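Local coordinates for protein-L-isoaspartate O-methyltransferase beta-aspartate methyltransferase (Plasmodium falciparum, PDB 2PBF), which probably starts the repair of damaged proteins by transferring a methyl group from S-adenosylmethionine to the free alpha-carboxylate of L-isoaspartyl residues, at residues S173-I178 / I191-D196; T198-E203 / K213-D218. All blocks are in the same frame, centred on the assembly; numbering follows the deposited sequence.

Interaction 1. Residues S173-I178 / I191-D196; sequences SELPEI and IPIEED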
loop_
_atom_site.group_PDB
_atom_site.type_symbol
_atom_site.label_atom_id
_atom_site.label_comp_id
_atom_site.label_asym_id
_atom_site.label_seq_id
_atom_site.Cartn_x
_atom_site.Cartn_y
_atom_site.Cartn_z
ATOM N N SER A 173 11.789 9.591 8.100
ATOM C CA SER A 173 12.418 10.440 9.130
ATOM C C SER A 173 11.524 11.625 9.495
ATOM O O SER A 173 11.517 12.083 10.642
ATOM C CB SER A 173 13.810 10.904 8.678
ATOM O OG SER A 173 13.763 11.660 7.479
ATOM N N GLU A 174 10.779 12.119 8.504
ATOM C CA GLU A 174 9.752 13.157 8.696
ATOM C C GLU A 174 8.754 13.127 7.533
ATOM O O GLU A 174 9.048 12.544 6.487
ATOM C CB GLU A 174 10.373 14.560 8.879
ATOM C CG GLU A 174 10.971 15.195 7.617
ATOM C CD GLU A 174 12.383 14.718 7.309
ATOM O OE1 GLU A 174 13.264 14.801 8.201
ATOM O OE2 GLU A 174 12.620 14.269 6.164
ATOM N N LEU A 175 7.588 13.754 7.734
ATOM C CA LEU A 175 6.466 13.766 6.783
ATOM C C LEU A 175 6.844 14.411 5.462
ATOM O O LEU A 175 6.976 15.633 5.401
ATOM C CB LEU A 175 5.286 14.546 7.376
ATOM C CG LEU A 175 3.834 14.314 6.923
ATOM C CD1 LEU A 175 3.136 15.634 6.780
ATOM C CD2 LEU A 175 3.692 13.498 5.624
ATOM N N PRO A 176 6.997 13.608 4.389
ATOM C CA PRO A 176 7.488 14.242 3.175
ATOM C C PRO A 176 6.417 15.156 2.587
ATOM O O PRO A 176 5.267 14.760 2.452
ATOM C CB PRO A 176 7.802 13.056 2.253
ATOM C CG PRO A 176 7.775 11.825 3.163
ATOM C CD PRO A 176 6.750 12.170 4.184
ATOM N N GLU A 177 6.803 16.385 2.276
ATOM C CA GLU A 177 5.855 17.418 1.842
ATOM C C GLU A 177 5.206 17.114 0.479
ATOM O O GLU A 177 4.039 17.449 0.260
ATOM C CB GLU A 177 6.536 18.797 1.881
ATOM C CG GLU A 177 5.606 20.007 1.841
ATOM C CD GLU A 177 4.433 19.933 2.825
ATOM O OE1 GLU A 177 4.547 19.251 3.875
ATOM O OE2 GLU A 177 3.386 20.565 2.531
ATOM N N ILE A 178 5.950 16.460 -0.412
ATOM C CA ILE A 178 5.372 15.899 -1.643
ATOM C C ILE A 178 4.113 15.061 -1.394
ATOM O O ILE A 178 3.102 15.223 -2.092
ATOM C CB ILE A 178 6.383 15.060 -2.476
ATOM C CG1 ILE A 178 5.670 14.505 -3.703
ATOM C CG2 ILE A 178 7.024 13.927 -1.654
ATOM C CD1 ILE A 178 6.575 14.087 -4.812
ATOM N N ILE A 191 0.986 6.702 6.937
ATOM C CA ILE A 191 2.430 6.732 6.842
ATOM C C ILE A 191 3.100 6.561 8.205
ATOM O O ILE A 191 2.676 7.177 9.170
ATOM C CB ILE A 191 2.911 8.064 6.154
ATOM C CG1 ILE A 191 4.433 8.162 6.142
ATOM C CG2 ILE A 191 2.228 9.308 6.789
ATOM C CD1 ILE A 191 4.966 9.317 5.284
ATOM N N PRO A 192 4.141 5.706 8.287
ATOM C CA PRO A 192 4.924 5.702 9.538
ATOM C C PRO A 192 5.933 6.853 9.546
ATOM O O PRO A 192 6.633 7.050 8.567
ATOM C CB PRO A 192 5.644 4.348 9.502
ATOM C CG PRO A 192 5.028 3.588 8.285
ATOM C CD PRO A 192 4.646 4.693 7.340
ATOM N N ILE A 193 5.994 7.604 10.644
ATOM C CA ILE A 193 7.011 8.662 10.810
ATOM C C ILE A 193 7.831 8.413 12.094
ATOM O O ILE A 193 7.249 8.176 13.157
ATOM C CB ILE A 193 6.376 10.083 10.762
ATOM C CG1 ILE A 193 5.620 10.289 9.427
ATOM C CG2 ILE A 193 7.448 11.200 10.959
ATOM C CD1 ILE A 193 4.503 11.286 9.472
ATOM N N GLU A 194 9.159 8.398 11.977
ATOM C CA GLU A 194 10.049 8.331 13.153
ATOM C C GLU A 194 9.768 9.505 14.093
ATOM O O GLU A 194 10.004 10.682 13.763
ATOM C CB GLU A 194 11.523 8.410 12.789
ATOM C CG GLU A 194 12.080 7.473 11.751
ATOM C CD GLU A 194 13.548 7.820 11.407
ATOM O OE1 GLU A 194 14.142 8.717 12.068
ATOM O OE2 GLU A 194 14.118 7.190 10.488
ATOM N N GLU A 195 9.253 9.180 15.257
ATOM C CA GLU A 195 8.983 10.177 16.259
ATOM C C GLU A 195 9.740 9.759 17.513
ATOM O O GLU A 195 9.323 8.821 18.215
ATOM C CB GLU A 195 7.497 10.194 16.521
ATOM C CG GLU A 195 7.044 11.274 17.459
ATOM C CD GLU A 195 5.567 11.447 17.364
ATOM O OE1 GLU A 195 4.875 11.078 18.339
ATOM O OE2 GLU A 195 5.117 11.907 16.283
ATOM N N ASP A 196 10.854 10.457 17.751
ATOM C CA ASP A 196 11.829 10.165 18.811
ATOM C C ASP A 196 12.330 8.720 18.722
ATOM O O ASP A 196 13.149 8.414 17.844
ATOM C CB ASP A 196 11.289 10.534 20.197
#

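Interaction 2. Residues T198-E203 / K213-D218; sequences TQVLYE and KDRLFD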
loop_
_atom_site.group_PDB
_atom_site.type_symbol
_atom_site.label_atom_id
_atom_site.label_comp_id
_atom_site.label_asym_id
_atom_site.label_seq_id
_atom_site.Cartn_x
_atom_site.Cartn_y
_atom_site.Cartn_z
ATOM N N THR A 198 10.363 5.807 18.449
ATOM C CA THR A 198 9.484 4.870 17.784
ATOM C C THR A 198 9.225 5.273 16.331
ATOM O O THR A 198 9.624 6.365 15.899
ATOM C CB THR A 198 8.157 4.656 18.565
ATOM O OG1 THR A 198 7.336 5.820 18.469
ATOM C CG2 THR A 198 8.432 4.355 20.026
ATOM N N GLN A 199 8.656 4.348 15.553
ATOM C CA GLN A 199 7.998 4.717 14.301
ATOM C C GLN A 199 6.516 4.770 14.620
ATOM O O GLN A 199 5.981 3.847 15.223
ATOM C CB GLN A 199 8.307 3.722 13.186
ATOM C CG GLN A 199 9.793 3.662 12.817
ATOM C CD GLN A 199 10.178 2.440 12.000
ATOM O OE1 GLN A 199 9.508 1.412 12.029
ATOM N NE2 GLN A 199 11.280 2.551 11.271
ATOM N N VAL A 200 5.880 5.877 14.261
ATOM C CA VAL A 200 4.479 6.121 14.581
ATOM C C VAL A 200 3.633 6.182 13.319
ATOM O O VAL A 200 3.850 7.026 12.446
ATOM C CB VAL A 200 4.265 7.434 15.419
ATOM C CG1 VAL A 200 2.807 7.556 15.845
ATOM C CG2 VAL A 200 5.155 7.454 16.666
ATOM N N LEU A 201 2.649 5.301 13.244
ATOM C CA LEU A 201 1.737 5.300 12.116
ATOM C C LEU A 201 0.757 6.452 12.225
ATOM O O LEU A 201 0.003 6.525 13.190
ATOM C CB LEU A 201 0.982 3.963 11.998
ATOM C CG LEU A 201 0.269 3.708 10.661
ATOM C CD1 LEU A 201 1.267 3.302 9.576
ATOM C CD2 LEU A 201 -0.765 2.632 10.869
ATOM N N TYR A 202 0.777 7.320 11.212
ATOM C CA TYR A 202 -0.054 8.516 11.130
ATOM C C TYR A 202 -1.122 8.409 10.055
ATOM O O TYR A 202 -0.875 7.912 8.959
ATOM C CB TYR A 202 0.812 9.754 10.830
ATOM C CG TYR A 202 1.353 10.420 12.060
ATOM C CD1 TYR A 202 2.541 9.995 12.645
ATOM C CD2 TYR A 202 0.654 11.473 12.658
ATOM C CE1 TYR A 202 3.027 10.599 13.784
ATOM C CE2 TYR A 202 1.116 12.091 13.797
ATOM C CZ TYR A 202 2.303 11.658 14.364
ATOM O OH TYR A 202 2.756 12.295 15.502
ATOM N N GLU A 203 -2.312 8.874 10.378
ATOM C CA GLU A 203 -3.335 9.118 9.373
ATOM C C GLU A 203 -3.507 10.628 9.145
ATOM O O GLU A 203 -3.965 11.369 10.025
ATOM C CB GLU A 203 -4.651 8.458 9.764
ATOM C CG GLU A 203 -5.767 8.701 8.774
ATOM C CD GLU A 203 -7.036 8.026 9.204
ATOM O OE1 GLU A 203 -7.043 6.774 9.300
ATOM O OE2 GLU A 203 -8.024 8.755 9.455
ATOM N N LYS A 213 -3.475 15.932 11.322
ATOM C CA LYS A 213 -2.546 14.839 11.595
ATOM C C LYS A 213 -3.064 14.011 12.767
ATOM O O LYS A 213 -3.425 14.562 13.814
ATOM C CB LYS A 213 -1.164 15.405 11.889
ATOM C CG LYS A 213 -0.051 14.790 11.095
ATOM C CD LYS A 213 1.294 15.424 11.438
ATOM C CE LYS A 213 1.558 16.706 10.639
ATOM N NZ LYS A 213 2.988 17.130 10.765
ATOM N N ASP A 214 -3.121 12.697 12.575
ATOM C CA ASP A 214 -3.755 11.798 13.537
ATOM C C ASP A 214 -2.788 10.682 13.914
ATOM O O ASP A 214 -2.500 9.789 13.107
ATOM C CB ASP A 214 -5.040 11.232 12.934
ATOM C CG ASP A 214 -5.938 10.560 13.949
ATOM O OD1 ASP A 214 -5.536 10.357 15.121
ATOM O OD2 ASP A 214 -7.078 10.229 13.548
ATOM N N ARG A 215 -2.287 10.759 15.144
ATOM C CA ARG A 215 -1.260 9.862 15.658
ATOM C C ARG A 215 -1.929 8.545 16.042
ATOM O O ARG A 215 -2.749 8.513 16.958
ATOM C CB ARG A 215 -0.577 10.519 16.875
ATOM C CG ARG A 215 0.870 10.063 17.118
ATOM C CD ARG A 215 1.483 10.437 18.501
ATOM N NE ARG A 215 2.295 9.313 18.982
ATOM C CZ ARG A 215 1.812 8.280 19.682
ATOM N NH1 ARG A 215 0.533 8.249 20.042
ATOM N NH2 ARG A 215 2.606 7.275 20.035
ATOM N N LEU A 216 -1.605 7.461 15.346
ATOM C CA LEU A 216 -2.337 6.203 15.561
ATOM C C LEU A 216 -1.698 5.349 16.643
ATOM O O LEU A 216 -2.162 5.342 17.775
ATOM C CB LEU A 216 -2.542 5.418 14.250
ATOM C CG LEU A 216 -3.488 6.066 13.216
ATOM C CD1 LEU A 216 -3.676 5.157 12.014
ATOM C CD2 LEU A 216 -4.857 6.466 13.808
ATOM N N PHE A 217 -0.636 4.634 16.297
ATOM C CA PHE A 217 0.134 3.870 17.276
ATOM C C PHE A 217 1.519 3.526 16.726
ATOM O O PHE A 217 1.807 3.753 15.546
ATOM C CB PHE A 217 -0.620 2.600 17.670
ATOM C CG PHE A 217 -1.209 1.876 16.511
ATOM C CD1 PHE A 217 -0.392 1.204 15.608
ATOM C CD2 PHE A 217 -2.582 1.868 16.310
ATOM C CE1 PHE A 217 -0.925 0.542 14.537
ATOM C CE2 PHE A 217 -3.132 1.206 15.225
ATOM C CZ PHE A 217 -2.298 0.546 14.339
ATOM N N ASP A 218 2.365 2.971 17.599
ATOM C CA ASP A 218 3.714 2.601 17.251
ATOM C C ASP A 218 3.732 1.385 16.326
ATOM O O ASP A 218 2.928 0.467 16.477
ATOM C CB ASP A 218 4.537 2.357 18.509
ATOM C CG ASP A 218 4.573 3.570 19.416
ATOM O OD1 ASP A 218 4.707 4.695 18.880
ATOM O OD2 ASP A 218 4.440 3.401 20.656
#

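Interaction 1. Residues S173-I178 / I191-D196
S173 meets the side chain of E194 at the end of the strand. The E194 carboxylate lies against the backbone of S173, with CD of E194 3.7 Å from CA of S173. The E194 chain gets there because it is extended past CG (chi2 173°). S173 CB points away overall but still brushes that carboxylate, and its OG makes a weak hydrogen bond to E174 OE2. That oxygen also has a salt bridge to K226. On the I193 side, E174 contributes backbone: its CA sits 3.8 Å from I193 CG2. L175 comes next. Its CB and the other branch of I193, CD1, are 4.0 Å apart, and the two side chains pass each other at a slant. The end of I191, CD1, meets the P176 ring at CD, 3.5 Å away. I191 holds CG1 opposite its backbone N (chi1 176°) and is stretched out toward the proline. From L175 on, the packing is between apolar side chains. P176 is the N-cap residue of helix 177-182. The segment leads into the helix of the beta-alpha-beta crossover from strand 163-168 to strand 187-195. L179 of that helix touches I191, and I204 of strand 198-205 touches L175 and I191.

Interaction 2. Residues T198-E203 / K213-D218
V200 to E203 run antiparallel to D214 to D218 as two strands of a hairpin. The short segments make an angle of 143°. V200 with D218 and Y202 with R215 are non-hydrogen-bonded pairs, and E203 with D214 is a hydrogen-bonded pair. L216 is an extra residue in this register, so it and F217 together face L201 in a beta bulge. L201 N bonds to F217 O at 2.9 Å, and L216 N bonds to L201 O at 2.8 Å. E203 N bonds to D214 O, while the return bond from D214 N is weak.

On the V200 and Y202 face, R215 runs between the two side chains. Its CA stands over one face of the Y202 ring, 4.1 Å from the ring centroid, in a CH-pi contact. Its CG is 3.3 Å from Y202 OH and 3.4 Å from V200 CG1. Y202 OH is hydrogen-bonded to E195, so R215 CG merely packs against it. The bend of R215 at chi3 (141°) turns the guanidinium so that V200 CG1 lies over one of its faces. The guanidinium and ring planes are nearly perpendicular, 87° apart. K213 CG packs on Y202 CD2 at 3.7 Å. On the other face, L201 CD2 meets L216 CD1 at 4.0 Å and also touches the F217 ring. Helix 64-74 covers this side through L69.

At the T198 end, T198 OG1 donates to D218 OD1 at 2.9 Å from above the carboxylate plane. R215 NH2 forms a salt bridge to the same oxygen. R215 NE pairs with E195, so the arginine probably balances two acids. The carboxylates of E203 and D214 lie near each other; R73 pairs with E203 and would ease their repulsion.

Interaction 1 and interaction 2 lie in series along the chain, with centres 9 Å apart. They meet in one mixed sheet, where strand 187-195 neighbours strand 198-205, and strand 212-219 forms one edge. Y202 joins them: its OH is 2.5 Å from E195 OE2, a probable hydrogen bond, and its N is 2.8 Å from I191 O. I193 CD1 also packs on the Y202 ring. Interaction 1 packs the last crossover of the Rossmann-like part of the sheet, and interaction 2 closes the sheet with a hairpin. The strand order 3-2-1-4-5-6-7 is that of isoaspartyl methyltransferases, unlike the usual 3-2-1-4-5-7-6 of class I methyltransferases.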